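PDB 2V5I: salmonella typhimurium DB7155 bacteriophage DET7 tailspike from Bacteriophage, which binds the O-antigen of the Salmonella cell surface as the phage's receptor-binding tailspike and hydrolyses that polysaccharide. Local coordinates for residues 159-164 and 179-184; 230-235 and 273-278; 267-272 and 305-310. All blocks are in the same frame, centred on the assembly; numbering follows the deposited sequence.

Contact 1. Residues 159-164 and 179-184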
ATOM      1  N   ASP A 159      15.629 -21.216 -24.764  1.00 10.20           N
ATOM      2  CA  ASP A 159      14.298 -21.796 -25.068  1.00 12.06           C
ATOM      3  C   ASP A 159      14.222 -23.106 -24.277  1.00 12.30           C
ATOM      4  O   ASP A 159      14.805 -24.113 -24.669  1.00 13.70           O
ATOM      5  CB  ASP A 159      14.168 -21.977 -26.601  1.00 12.73           C
ATOM      6  CG  ASP A 159      12.839 -22.532 -27.053  1.00 15.77           C
ATOM      7  OD1 ASP A 159      12.133 -23.171 -26.240  1.00 18.23           O
ATOM      8  OD2 ASP A 159      12.504 -22.312 -28.265  1.00 18.99           O
ATOM      9  N   ILE A 160      13.475 -23.091 -23.175  1.00 10.46           N
ATOM     10  CA  ILE A 160      13.293 -24.276 -22.321  1.00 10.52           C
ATOM     11  C   ILE A 160      11.952 -24.911 -22.659  1.00  9.72           C
ATOM     12  O   ILE A 160      10.922 -24.252 -22.663  1.00 10.71           O
ATOM     13  CB  ILE A 160      13.401 -23.871 -20.852  1.00 12.70           C
ATOM     14  CG1 ILE A 160      14.857 -23.420 -20.575  1.00 14.60           C
ATOM     15  CG2 ILE A 160      13.000 -25.050 -19.967  1.00 13.05           C
ATOM     16  CD1 ILE A 160      15.064 -22.938 -19.238  1.00 18.60           C
ATOM     17  N   ARG A 161      11.969 -26.204 -23.022  1.00 11.27           N
ATOM     18  CA  ARG A 161      10.800 -26.855 -23.613  1.00 13.04           C
ATOM     19  C   ARG A 161      10.230 -27.976 -22.744  1.00 12.12           C
ATOM     20  O   ARG A 161      10.969 -28.807 -22.222  1.00 12.54           O
ATOM     21  CB  ARG A 161      11.193 -27.442 -24.976  1.00 13.28           C
ATOM     22  CG  ARG A 161      11.472 -26.352 -25.914  1.00 17.51           C
ATOM     23  CD  ARG A 161      11.564 -26.758 -27.291  1.00 17.96           C
ATOM     24  NE  ARG A 161      11.837 -25.592 -28.093  1.00 17.77           N
ATOM     25  CZ  ARG A 161      12.033 -25.619 -29.409  1.00 18.38           C
ATOM     26  NH1 ARG A 161      11.963 -26.783 -30.060  1.00 18.67           N
ATOM     27  NH2 ARG A 161      12.301 -24.484 -30.065  1.00 20.39           N
ATOM     28  N   SER A 162       8.926 -27.916 -22.504  1.00 12.53           N
ATOM     29  CA  SER A 162       8.192 -28.956 -21.767  1.00 13.51           C
ATOM     30  C   SER A 162       8.830 -29.417 -20.459  1.00 15.28           C
ATOM     31  O   SER A 162       8.987 -30.625 -20.204  1.00 17.81           O
ATOM     32  CB  SER A 162       7.925 -30.151 -22.696  1.00 14.96           C
ATOM     33  OG  SER A 162       7.161 -29.757 -23.835  1.00 16.39           O
ATOM     34  N   ALA A 163       9.159 -28.457 -19.621  1.00 13.35           N
ATOM     35  CA  ALA A 163       9.772 -28.719 -18.322  1.00 15.82           C
ATOM     36  C   ALA A 163       8.773 -28.400 -17.191  1.00 15.07           C
ATOM     37  O   ALA A 163       7.791 -27.687 -17.379  1.00 15.31           O
ATOM     38  CB  ALA A 163      11.023 -27.899 -18.159  1.00 17.58           C
ATOM     39  N   SER A 164       9.068 -28.928 -16.021  1.00 14.96           N
ATOM     40  CA  SER A 164       8.274 -28.673 -14.824  1.00 15.00           C
ATOM     41  C   SER A 164       9.226 -28.318 -13.695  1.00 15.56           C
ATOM     42  O   SER A 164      10.261 -28.988 -13.524  1.00 16.23           O
ATOM     43  CB  SER A 164       7.473 -29.933 -14.493  1.00 18.32           C
ATOM     44  OG  SER A 164       6.900 -29.808 -13.231  1.00 24.01           O
ATOM     45  N   LEU A 179      12.613 -17.939 -22.824  1.00  9.60           N
ATOM     46  CA  LEU A 179      11.343 -18.410 -23.363  1.00 10.89           C
ATOM     47  C   LEU A 179      11.094 -19.791 -22.816  1.00 12.23           C
ATOM     48  O   LEU A 179      11.962 -20.641 -22.902  1.00 12.10           O
ATOM     49  CB  LEU A 179      11.438 -18.472 -24.891  1.00  9.67           C
ATOM     50  CG  LEU A 179      10.312 -19.197 -25.622  1.00 13.91           C
ATOM     51  CD1 LEU A 179       8.966 -18.568 -25.329  1.00 14.37           C
ATOM     52  CD2 LEU A 179      10.625 -19.177 -27.077  1.00 15.06           C
ATOM     53  N   PHE A 180       9.936 -19.996 -22.181  1.00  9.28           N
ATOM     54  CA  PHE A 180       9.510 -21.295 -21.697  1.00 10.96           C
ATOM     55  C   PHE A 180       8.335 -21.737 -22.559  1.00 10.23           C
ATOM     56  O   PHE A 180       7.277 -21.081 -22.538  1.00 10.54           O
ATOM     57  CB  PHE A 180       9.060 -21.168 -20.244  1.00 10.40           C
ATOM     58  CG  PHE A 180      10.198 -20.940 -19.273  1.00 11.24           C
ATOM     59  CD1 PHE A 180      10.702 -19.651 -19.078  1.00 11.93           C
ATOM     60  CD2 PHE A 180      10.703 -21.972 -18.551  1.00 11.38           C
ATOM     61  CE1 PHE A 180      11.772 -19.464 -18.201  1.00 15.24           C
ATOM     62  CE2 PHE A 180      11.690 -21.789 -17.647  1.00 13.84           C
ATOM     63  CZ  PHE A 180      12.206 -20.543 -17.458  1.00 12.04           C
ATOM     64  N   ARG A 181       8.456 -22.888 -23.240  1.00 10.83           N
ATOM     65  CA  ARG A 181       7.405 -23.376 -24.125  1.00 12.21           C
ATOM     66  C   ARG A 181       6.803 -24.630 -23.479  1.00 12.55           C
ATOM     67  O   ARG A 181       7.542 -25.581 -23.151  1.00 13.42           O
ATOM     68  CB  ARG A 181       8.001 -23.803 -25.466  1.00 13.49           C
ATOM     69  CG  ARG A 181       8.497 -22.697 -26.338  1.00 16.13           C
ATOM     70  CD  ARG A 181       8.936 -23.332 -27.629  1.00 19.35           C
ATOM     71  NE  ARG A 181       9.599 -22.404 -28.537  1.00 16.49           N
ATOM     72  CZ  ARG A 181       8.939 -21.596 -29.365  1.00 23.86           C
ATOM     73  NH1 ARG A 181       7.614 -21.543 -29.320  1.00 29.92           N
ATOM     74  NH2 ARG A 181       9.606 -20.785 -30.180  1.00 27.73           N
ATOM     75  N   SER A 182       5.497 -24.620 -23.241  1.00 11.11           N
ATOM     76  CA  SER A 182       4.753 -25.722 -22.675  1.00 11.52           C
ATOM     77  C   SER A 182       5.282 -26.171 -21.282  1.00 11.71           C
ATOM     78  O   SER A 182       5.297 -27.387 -20.971  1.00 13.18           O
ATOM     79  CB  SER A 182       4.785 -26.910 -23.619  1.00 13.11           C
ATOM     80  OG  SER A 182       4.153 -26.542 -24.808  1.00 16.64           O
ATOM     81  N   CYS A 183       5.683 -25.203 -20.469  1.00 11.00           N
ATOM     82  CA  CYS A 183       6.217 -25.466 -19.153  1.00 11.17           C
ATOM     83  C   CYS A 183       5.169 -25.197 -18.082  1.00  9.31           C
ATOM     84  O   CYS A 183       4.241 -24.434 -18.315  1.00  9.99           O
ATOM     85  CB  CYS A 183       7.469 -24.628 -18.856  1.00 10.67           C
ATOM     86  SG  CYS A 183       8.839 -25.077 -19.980  1.00 13.21           S
ATOM     87  N   HIS A 184       5.430 -25.724 -16.888  1.00 10.34           N
ATOM     88  CA  HIS A 184       4.560 -25.558 -15.718  1.00 10.11           C
ATOM     89  C   HIS A 184       5.375 -25.483 -14.420  1.00 10.98           C
ATOM     90  O   HIS A 184       6.419 -26.128 -14.318  1.00 12.43           O
ATOM     91  CB  HIS A 184       3.567 -26.709 -15.597  1.00 13.37           C
ATOM     92  CG  HIS A 184       2.636 -26.826 -16.744  1.00 15.35           C
ATOM     93  ND1 HIS A 184       2.951 -27.550 -17.880  1.00 22.58           N
ATOM     94  CD2 HIS A 184       1.390 -26.326 -16.940  1.00 17.97           C
ATOM     95  CE1 HIS A 184       1.953 -27.455 -18.742  1.00 18.89           C
ATOM     96  NE2 HIS A 184       0.987 -26.738 -18.187  1.00 20.34           N
TER
HETATM   97  O   HOH W   1      12.560 -20.463 -30.170  1.00 20.69           O
HETATM   98  O   HOH W   2       5.432 -29.098 -18.226  1.00 36.74           O
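The guanidinium of R181 carries CD2 of L179 on one face, and D159 OD2 lies at its edge, in plane. Water 1 sits at the same edge and links R181 NH2 to D159 OD2. R181 NE meets D159 OD2 at 2.9 Å in a nearly straight bond, on the syn side, tilted somewhat out of the carboxylate plane. R161 grips D159 side-on, NE to OD1 and NH2 to OD2, from above the carboxylate plane. R161 NH2 and R181 NE thus reach OD2 from opposite faces. The two guanidinium planes stand 88° apart, with R161 NH2 3.7 Å from R181 NE. The shared carboxylate should offset these like charges, and E205 pairs with R181 NH1.

I160 and F180 lie side by side on the other face of the strands. I160 CD1 approaches F180 CE2 at 3.9 Å, and the F180 ring stacks on F204. In the turn, C183 SG is anti to its carbonyl carbon (chi1 -64°). This brings it within 3.4 Å of A163 N, which donates a hydrogen bond to the sulfur.

Backbone bonds hold the register: I160 N to L179 O, R181 N to I160 O, and S162 N to R181 O. Arginine lies beside arginine on the strands, and S162 and S182 lie near each other in the turns that follow. This in-register parallel ladder belongs to the right-handed parallel beta-helix of the P22 tailspike family.

Contact 2. Residues 230-235 and 273-278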
ATOM      1  N   VAL A 230       7.675  -8.884 -19.523  1.00  7.96           N
ATOM      2  CA  VAL A 230       7.180 -10.209 -19.180  1.00  8.31           C
ATOM      3  C   VAL A 230       5.865 -10.444 -19.895  1.00  7.80           C
ATOM      4  O   VAL A 230       4.992  -9.590 -19.894  1.00 10.14           O
ATOM      5  CB  VAL A 230       6.914 -10.381 -17.624  1.00  8.94           C
ATOM      6  CG1 VAL A 230       6.428 -11.798 -17.289  1.00  9.64           C
ATOM      7  CG2 VAL A 230       8.145 -10.049 -16.815  1.00 11.08           C
ATOM      8  N   GLN A 231       5.717 -11.601 -20.525  1.00  8.06           N
ATOM      9  CA  GLN A 231       4.463 -11.903 -21.182  1.00  9.70           C
ATOM     10  C   GLN A 231       4.022 -13.343 -21.020  1.00  8.64           C
ATOM     11  O   GLN A 231       4.842 -14.225 -20.899  1.00  8.24           O
ATOM     12  CB  GLN A 231       4.523 -11.567 -22.665  1.00 11.32           C
ATOM     13  CG  GLN A 231       5.470 -12.344 -23.442  1.00 14.55           C
ATOM     14  CD  GLN A 231       5.788 -11.692 -24.851  1.00 24.34           C
ATOM     15  OE1 GLN A 231       5.235 -10.653 -25.229  1.00 28.05           O
ATOM     16  NE2 GLN A 231       6.652 -12.335 -25.611  1.00 14.42           N
ATOM     17  N   PHE A 232       2.682 -13.524 -20.940  1.00  7.61           N
ATOM     18  CA  PHE A 232       2.068 -14.860 -20.811  1.00  6.61           C
ATOM     19  C   PHE A 232       1.153 -15.138 -21.976  1.00  6.82           C
ATOM     20  O   PHE A 232       0.445 -14.234 -22.406  1.00  7.60           O
ATOM     21  CB  PHE A 232       1.200 -14.869 -19.497  1.00  7.65           C
ATOM     22  CG  PHE A 232       2.010 -14.745 -18.255  1.00  5.47           C
ATOM     23  CD1 PHE A 232       2.355 -13.474 -17.778  1.00  8.88           C
ATOM     24  CD2 PHE A 232       2.431 -15.843 -17.592  1.00  8.72           C
ATOM     25  CE1 PHE A 232       3.126 -13.342 -16.645  1.00  9.47           C
ATOM     26  CE2 PHE A 232       3.232 -15.714 -16.402  1.00  6.96           C
ATOM     27  CZ  PHE A 232       3.525 -14.423 -15.968  1.00  9.02           C
ATOM     28  N   LEU A 233       1.134 -16.411 -22.406  1.00  7.48           N
ATOM     29  CA  LEU A 233       0.214 -16.908 -23.453  1.00  8.59           C
ATOM     30  C   LEU A 233      -0.439 -18.200 -22.955  1.00  8.38           C
ATOM     31  O   LEU A 233       0.239 -19.152 -22.618  1.00  8.86           O
ATOM     32  CB  LEU A 233       0.931 -17.191 -24.796  1.00  9.13           C
ATOM     33  CG  LEU A 233       1.578 -16.023 -25.501  1.00 11.82           C
ATOM     34  CD1 LEU A 233       2.966 -15.770 -25.001  1.00 13.44           C
ATOM     35  CD2 LEU A 233       1.627 -16.317 -26.988  1.00 11.57           C
ATOM     36  N   ARG A 234      -1.769 -18.193 -22.857  1.00  7.90           N
ATOM     37  CA  ARG A 234      -2.565 -19.353 -22.435  1.00  7.80           C
ATOM     38  C   ARG A 234      -2.103 -19.959 -21.084  1.00  8.13           C
ATOM     39  O   ARG A 234      -1.916 -21.145 -20.959  1.00  8.79           O
ATOM     40  CB  ARG A 234      -2.578 -20.383 -23.546  1.00  7.36           C
ATOM     41  CG  ARG A 234      -3.689 -21.437 -23.429  1.00 10.94           C
ATOM     42  CD  ARG A 234      -3.926 -22.172 -24.737  1.00 10.51           C
ATOM     43  NE  ARG A 234      -4.762 -23.380 -24.592  1.00  9.65           N
ATOM     44  CZ  ARG A 234      -4.329 -24.558 -24.170  1.00 11.77           C
ATOM     45  NH1 ARG A 234      -3.073 -24.754 -23.791  1.00  9.82           N
ATOM     46  NH2 ARG A 234      -5.187 -25.602 -24.088  1.00 14.99           N
ATOM     47  N   ASN A 235      -1.917 -19.068 -20.103  1.00  8.01           N
ATOM     48  CA  ASN A 235      -1.714 -19.428 -18.698  1.00  8.68           C
ATOM     49  C   ASN A 235      -3.010 -19.166 -17.924  1.00  8.58           C
ATOM     50  O   ASN A 235      -3.676 -18.166 -18.145  1.00  8.27           O
ATOM     51  CB  ASN A 235      -0.540 -18.645 -18.117  1.00 10.13           C
ATOM     52  CG  ASN A 235       0.783 -19.287 -18.438  1.00  8.15           C
ATOM     53  OD1 ASN A 235       1.552 -19.689 -17.525  1.00  8.53           O
ATOM     54  ND2 ASN A 235       1.090 -19.446 -19.708  1.00  8.08           N
ATOM     55  N   TYR A 273      -5.819 -16.199 -17.543  1.00  8.50           N
ATOM     56  CA  TYR A 273      -6.801 -16.063 -16.469  1.00  6.25           C
ATOM     57  C   TYR A 273      -6.102 -16.256 -15.104  1.00  5.58           C
ATOM     58  O   TYR A 273      -5.178 -17.041 -15.031  1.00  6.85           O
ATOM     59  CB  TYR A 273      -7.846 -17.153 -16.591  1.00  8.46           C
ATOM     60  CG  TYR A 273      -8.798 -17.035 -17.786  1.00  8.49           C
ATOM     61  CD1 TYR A 273      -8.436 -17.546 -19.007  1.00  8.46           C
ATOM     62  CD2 TYR A 273     -10.017 -16.438 -17.630  1.00 10.41           C
ATOM     63  CE1 TYR A 273      -9.323 -17.439 -20.130  1.00  9.73           C
ATOM     64  CE2 TYR A 273     -10.884 -16.309 -18.694  1.00  8.04           C
ATOM     65  CZ  TYR A 273     -10.524 -16.855 -19.931  1.00 11.40           C
ATOM     66  OH  TYR A 273     -11.397 -16.702 -20.980  1.00 11.97           O
ATOM     67  N   ASN A 274      -6.573 -15.524 -14.085  1.00  7.50           N
ATOM     68  CA  ASN A 274      -6.235 -15.865 -12.692  1.00  7.36           C
ATOM     69  C   ASN A 274      -4.746 -15.796 -12.430  1.00  6.83           C
ATOM     70  O   ASN A 274      -4.192 -16.653 -11.714  1.00  9.26           O
ATOM     71  CB  ASN A 274      -6.746 -17.284 -12.383  1.00  8.55           C
ATOM     72  CG  ASN A 274      -8.265 -17.398 -12.389  1.00 10.53           C
ATOM     73  OD1 ASN A 274      -8.997 -16.631 -11.708  1.00 12.25           O
ATOM     74  ND2 ASN A 274      -8.765 -18.436 -13.110  1.00 10.25           N
ATOM     75  N   LEU A 275      -4.101 -14.738 -12.906  1.00  8.78           N
ATOM     76  CA  LEU A 275      -2.665 -14.521 -12.668  1.00  6.14           C
ATOM     77  C   LEU A 275      -2.511 -13.379 -11.657  1.00  8.31           C
ATOM     78  O   LEU A 275      -3.415 -12.550 -11.518  1.00 10.59           O
ATOM     79  CB  LEU A 275      -1.908 -14.144 -13.977  1.00  7.45           C
ATOM     80  CG  LEU A 275      -1.918 -15.293 -15.029  1.00  8.65           C
ATOM     81  CD1 LEU A 275      -1.137 -14.740 -16.222  1.00 10.25           C
ATOM     82  CD2 LEU A 275      -1.289 -16.555 -14.497  1.00 12.20           C
ATOM     83  N   GLN A 276      -1.401 -13.386 -10.921  1.00  6.74           N
ATOM     84  CA  GLN A 276      -1.041 -12.248 -10.057  1.00  7.50           C
ATOM     85  C   GLN A 276      -0.216 -11.197 -10.735  1.00  6.85           C
ATOM     86  O   GLN A 276       0.689 -11.518 -11.522  1.00  7.50           O
ATOM     87  CB  GLN A 276      -0.203 -12.797  -8.892  1.00  8.03           C
ATOM     88  CG  GLN A 276      -0.942 -13.772  -7.999  1.00  7.89           C
ATOM     89  CD  GLN A 276      -0.047 -14.214  -6.887  1.00 10.31           C
ATOM     90  OE1 GLN A 276       0.337 -13.359  -6.074  1.00 12.81           O
ATOM     91  NE2 GLN A 276       0.341 -15.497  -6.853  1.00  9.57           N
ATOM     92  N   PHE A 277      -0.477  -9.928 -10.403  1.00  8.83           N
ATOM     93  CA  PHE A 277       0.367  -8.808 -10.798  1.00  9.03           C
ATOM     94  C   PHE A 277       0.472  -7.948  -9.550  1.00  8.86           C
ATOM     95  O   PHE A 277      -0.481  -7.210  -9.222  1.00  9.44           O
ATOM     96  CB  PHE A 277      -0.206  -8.051 -11.996  1.00  9.57           C
ATOM     97  CG  PHE A 277      -0.231  -8.886 -13.219  1.00  7.00           C
ATOM     98  CD1 PHE A 277       0.891  -8.966 -14.014  1.00  8.81           C
ATOM     99  CD2 PHE A 277      -1.370  -9.630 -13.566  1.00 10.54           C
ATOM    100  CE1 PHE A 277       0.880  -9.826 -15.138  1.00 13.00           C
ATOM    101  CE2 PHE A 277      -1.338 -10.483 -14.648  1.00  9.66           C
ATOM    102  CZ  PHE A 277      -0.210 -10.578 -15.411  1.00 13.05           C
ATOM    103  N   ARG A 278       1.538  -8.196  -8.751  1.00  8.04           N
ATOM    104  CA  ARG A 278       1.633  -7.604  -7.410  1.00  8.89           C
ATOM    105  C   ARG A 278       3.039  -7.109  -7.089  1.00 10.05           C
ATOM    106  O   ARG A 278       4.031  -7.663  -7.543  1.00  8.34           O
ATOM    107  CB  ARG A 278       1.230  -8.604  -6.302  1.00 11.78           C
ATOM    108  CG  ARG A 278      -0.190  -9.120  -6.387  1.00 12.45           C
ATOM    109  CD  ARG A 278      -0.615  -9.787  -5.073  1.00 14.85           C
ATOM    110  NE  ARG A 278       0.215 -10.950  -4.804  1.00 13.50           N
ATOM    111  CZ  ARG A 278       1.144 -11.081  -3.846  1.00 13.92           C
ATOM    112  NH1 ARG A 278       1.398 -10.094  -2.979  1.00 16.32           N
ATOM    113  NH2 ARG A 278       1.869 -12.198  -3.756  1.00 15.06           N
TER
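This is a buried apolar contact inside the beta-helix, between F232 and L275, with one backbone bond, Y273 N to N235 O, at the turn. It joins strand 230-233 to the turn that leads into strand 276-278. F232 on its strand and L275 in the turn meet inside the helix. F277, on strand 276-278 in another wall, is the strand residue that joins them.

L275 CD1 lies over one face of the F232 ring, offset toward the rim. It is 4.0 Å from the ring centroid and 21° off the ring normal, a CH-pi contact. The nearest ring atom is CG, at 3.7 Å. L275 CG is anti to the carbonyl carbon (chi1 -65°), and the extended chi2 of 180° then carries CD1 to the ring. The other methyl, CD2, approaches N235 CB at 4.2 Å. F277 comes up beside F232 more loosely, CE1 to CE1 at 4.4 Å.

The polar groups are tied off at the turn. Y273 N donates to N235 O at 3.0 Å. N235 OD1 lies in plane at the edge of the F232 ring. This oxygen accepts from N215 ND2, while N235 ND2 bonds to N206 OD1. N235 ND2 also reaches L233 O at 3.0 Å, from well above the carbonyl plane. N272, next to Y273 in the chain, bonds to N235 N and F232 O.

An apolar interior closed across the walls, edged by asparagines that bond to one another and to the backbone at the turns, fits a parallel beta-helix such as that of the P22 tailspike family.

Contact 3. Residues 267-272 and 305-310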
ATOM      1  N   GLY A 267      -4.088 -19.669 -34.549  1.00 19.19           N
ATOM      2  CA  GLY A 267      -5.453 -20.168 -34.650  1.00 17.99           C
ATOM      3  C   GLY A 267      -6.173 -20.599 -33.388  1.00 18.97           C
ATOM      4  O   GLY A 267      -7.295 -21.087 -33.456  1.00 20.15           O
ATOM      5  N   GLY A 268      -5.528 -20.455 -32.224  1.00 14.01           N
ATOM      6  CA  GLY A 268      -6.135 -20.829 -30.913  1.00 11.90           C
ATOM      7  C   GLY A 268      -5.785 -19.735 -29.896  1.00 12.18           C
ATOM      8  O   GLY A 268      -4.950 -18.882 -30.136  1.00 12.41           O
ATOM      9  N   THR A 269      -6.507 -19.741 -28.797  1.00 10.94           N
ATOM     10  CA  THR A 269      -6.417 -18.632 -27.871  1.00  9.66           C
ATOM     11  C   THR A 269      -5.026 -18.514 -27.246  1.00  8.56           C
ATOM     12  O   THR A 269      -4.381 -19.508 -26.964  1.00  9.27           O
ATOM     13  CB  THR A 269      -7.463 -18.791 -26.726  1.00  7.55           C
ATOM     14  OG1 THR A 269      -7.535 -17.577 -25.981  1.00 10.36           O
ATOM     15  CG2 THR A 269      -7.149 -19.922 -25.758  1.00 12.60           C
ATOM     16  N   ALA A 270      -4.622 -17.258 -26.994  1.00  8.45           N
ATOM     17  CA  ALA A 270      -3.383 -16.913 -26.281  1.00 10.27           C
ATOM     18  C   ALA A 270      -3.689 -16.189 -24.959  1.00  7.98           C
ATOM     19  O   ALA A 270      -2.782 -15.699 -24.278  1.00  8.05           O
ATOM     20  CB  ALA A 270      -2.522 -16.014 -27.139  1.00  9.78           C
ATOM     21  N   ARG A 271      -4.968 -16.197 -24.559  1.00  6.87           N
ATOM     22  CA  ARG A 271      -5.460 -15.452 -23.448  1.00  6.25           C
ATOM     23  C   ARG A 271      -5.024 -16.078 -22.090  1.00  6.65           C
ATOM     24  O   ARG A 271      -4.530 -17.193 -22.057  1.00  8.97           O
ATOM     25  CB  ARG A 271      -6.972 -15.275 -23.495  1.00  7.57           C
ATOM     26  CG  ARG A 271      -7.474 -14.523 -24.746  1.00  7.70           C
ATOM     27  CD  ARG A 271      -8.965 -14.582 -24.780  1.00  9.48           C
ATOM     28  NE  ARG A 271      -9.551 -13.819 -25.870  1.00 10.05           N
ATOM     29  CZ  ARG A 271      -9.650 -14.253 -27.124  1.00 13.55           C
ATOM     30  NH1 ARG A 271      -9.229 -15.478 -27.461  1.00 11.20           N
ATOM     31  NH2 ARG A 271     -10.208 -13.459 -28.054  1.00 12.20           N
ATOM     32  N   ASN A 272      -5.282 -15.346 -20.991  1.00  7.18           N
ATOM     33  CA  ASN A 272      -4.775 -15.748 -19.683  1.00  7.77           C
ATOM     34  C   ASN A 272      -5.856 -15.441 -18.637  1.00  7.53           C
ATOM     35  O   ASN A 272      -6.582 -14.461 -18.759  1.00  9.08           O
ATOM     36  CB  ASN A 272      -3.525 -14.972 -19.334  1.00  8.55           C
ATOM     37  CG  ASN A 272      -2.460 -15.154 -20.369  1.00  7.64           C
ATOM     38  OD1 ASN A 272      -1.700 -16.103 -20.309  1.00  9.56           O
ATOM     39  ND2 ASN A 272      -2.456 -14.260 -21.367  1.00  7.93           N
ATOM     40  N   PRO A 305     -11.653 -19.101 -30.712  1.00 12.50           N
ATOM     41  CA  PRO A 305     -11.279 -20.514 -30.817  1.00 14.72           C
ATOM     42  C   PRO A 305     -10.421 -20.939 -29.618  1.00 13.41           C
ATOM     43  O   PRO A 305      -9.428 -20.294 -29.337  1.00 14.21           O
ATOM     44  CB  PRO A 305     -10.479 -20.607 -32.114  1.00 14.97           C
ATOM     45  CG  PRO A 305     -10.654 -19.307 -32.817  1.00 20.80           C
ATOM     46  CD  PRO A 305     -11.260 -18.280 -31.872  1.00 15.70           C
ATOM     47  N   GLY A 306     -10.833 -22.022 -28.962  1.00 12.95           N
ATOM     48  CA  GLY A 306     -10.101 -22.595 -27.818  1.00 13.08           C
ATOM     49  C   GLY A 306     -10.417 -21.917 -26.471  1.00 13.90           C
ATOM     50  O   GLY A 306      -9.812 -22.253 -25.420  1.00 12.71           O
ATOM     51  N   ASP A 307     -11.340 -20.970 -26.463  1.00 14.39           N
ATOM     52  CA  ASP A 307     -11.628 -20.178 -25.254  1.00 12.88           C
ATOM     53  C   ASP A 307     -13.146 -20.086 -25.022  1.00 13.59           C
ATOM     54  O   ASP A 307     -13.949 -20.763 -25.712  1.00 15.25           O
ATOM     55  CB  ASP A 307     -10.966 -18.804 -25.353  1.00 12.18           C
ATOM     56  CG  ASP A 307     -10.427 -18.293 -23.993  1.00 16.40           C
ATOM     57  OD1 ASP A 307     -11.216 -18.310 -23.038  1.00 15.27           O
ATOM     58  OD2 ASP A 307      -9.265 -17.811 -23.898  1.00 12.36           O
ATOM     59  N   LEU A 308     -13.563 -19.273 -24.068  1.00 12.94           N
ATOM     60  CA  LEU A 308     -15.011 -19.113 -23.801  1.00 12.72           C
ATOM     61  C   LEU A 308     -15.683 -18.406 -24.977  1.00 14.30           C
ATOM     62  O   LEU A 308     -15.171 -17.395 -25.487  1.00 14.17           O
ATOM     63  CB  LEU A 308     -15.249 -18.334 -22.520  1.00 14.63           C
ATOM     64  CG  LEU A 308     -14.578 -18.927 -21.278  1.00 16.59           C
ATOM     65  CD1 LEU A 308     -14.683 -18.013 -20.068  1.00 20.01           C
ATOM     66  CD2 LEU A 308     -15.124 -20.267 -20.931  1.00 23.24           C
ATOM     67  N   PRO A 309     -16.879 -18.886 -25.365  1.00 15.71           N
ATOM     68  CA  PRO A 309     -17.557 -18.290 -26.511  1.00 15.91           C
ATOM     69  C   PRO A 309     -18.105 -16.874 -26.279  1.00 15.47           C
ATOM     70  O   PRO A 309     -18.429 -16.474 -25.160  1.00 13.79           O
ATOM     71  CB  PRO A 309     -18.670 -19.329 -26.815  1.00 17.44           C
ATOM     72  CG  PRO A 309     -19.007 -19.867 -25.524  1.00 19.78           C
ATOM     73  CD  PRO A 309     -17.668 -20.002 -24.799  1.00 17.27           C
ATOM     74  N   VAL A 310     -18.267 -16.120 -27.367  1.00 17.32           N
ATOM     75  CA  VAL A 310     -18.839 -14.758 -27.307  1.00 18.73           C
ATOM     76  C   VAL A 310     -20.314 -14.798 -26.854  1.00 19.59           C
ATOM     77  O   VAL A 310     -20.775 -13.875 -26.202  1.00 19.57           O
ATOM     78  CB  VAL A 310     -18.665 -13.924 -28.604  0.50 19.54           C
ATOM     79  CG1 VAL A 310     -17.202 -13.549 -28.794  0.50 21.95           C
ATOM     80  CG2 VAL A 310     -19.221 -14.639 -29.823  0.50 21.44           C
TER
HETATM   81  O   HOH W   3      -9.186 -17.507 -29.480  1.00 16.66           O
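T269 OG1 is held by three groups. It donates to D307 OD2 at 2.7 Å and accepts from R271 N at 3.2 Å and R271 NH1 at 3.1 Å. The bond from R271 N, two residues on, makes an ST turn. With chi1 at -169°, OG1 turns to the carbonyl side of the residue, where both R271 nitrogens can reach it. The guanidinium receives OG1 almost in its own plane.

D307 OD2 takes the threonine hydroxyl on its anti lone pair. The two side chains cross at about a right angle. T269 CG2 comes 3.6 Å from G306 O. The other carboxylate oxygen, OD1, has its own partners. L308 N donates to it at 2.7 Å, and Y273 OH also bonds there. Both oxygens are therefore engaged, which should limit rotation of the carboxylate.

R271 does not form a salt bridge with D307. Its NH1 stays 4.3 Å from D307 OD2, and the two planar groups are 85° apart. The aliphatic part touches instead, with R271 CD 3.4 Å from OD2. The charge of R271 is met by D295, which pairs with NE.

Water 3 joins R271 NH1 to P305 O. It lies in plane at the edge of the guanidinium. P305 also places its ring CB near G267 O. G306 has a positive phi, which favours glycine, and lets the loop turn between P305 and D307.

The chemistry implies that D307 is fixed through both oxygens by hydroxyl and backbone N-H groups. R271 acts from the second shell: it holds T269 OG1, which in turn holds D307, while its own charge pairs with D295.

In the fold
From the N terminus, contact 1 comes first. It closes one coil of the beta-helix, from strand 156-161 to its neighbour 176-181 in the same parallel wall. Contact 2 opens further along that wall, at strand 230-233, and closes at strand 276-278 in another wall. Contact 3 opens at 267-272, before contact 2 has closed, and closes in the loop 305-310, so contacts 2 and 3 cross. They also touch, N272 meeting segment 230-235 and Y273 meeting the 305-310 loop. The long loop after strand 290-291 is thereby fastened to the beta-helix. Contact 1 remains separate, its nearest atoms about 6 Å from contact 2 and about 10 Å from contact 3.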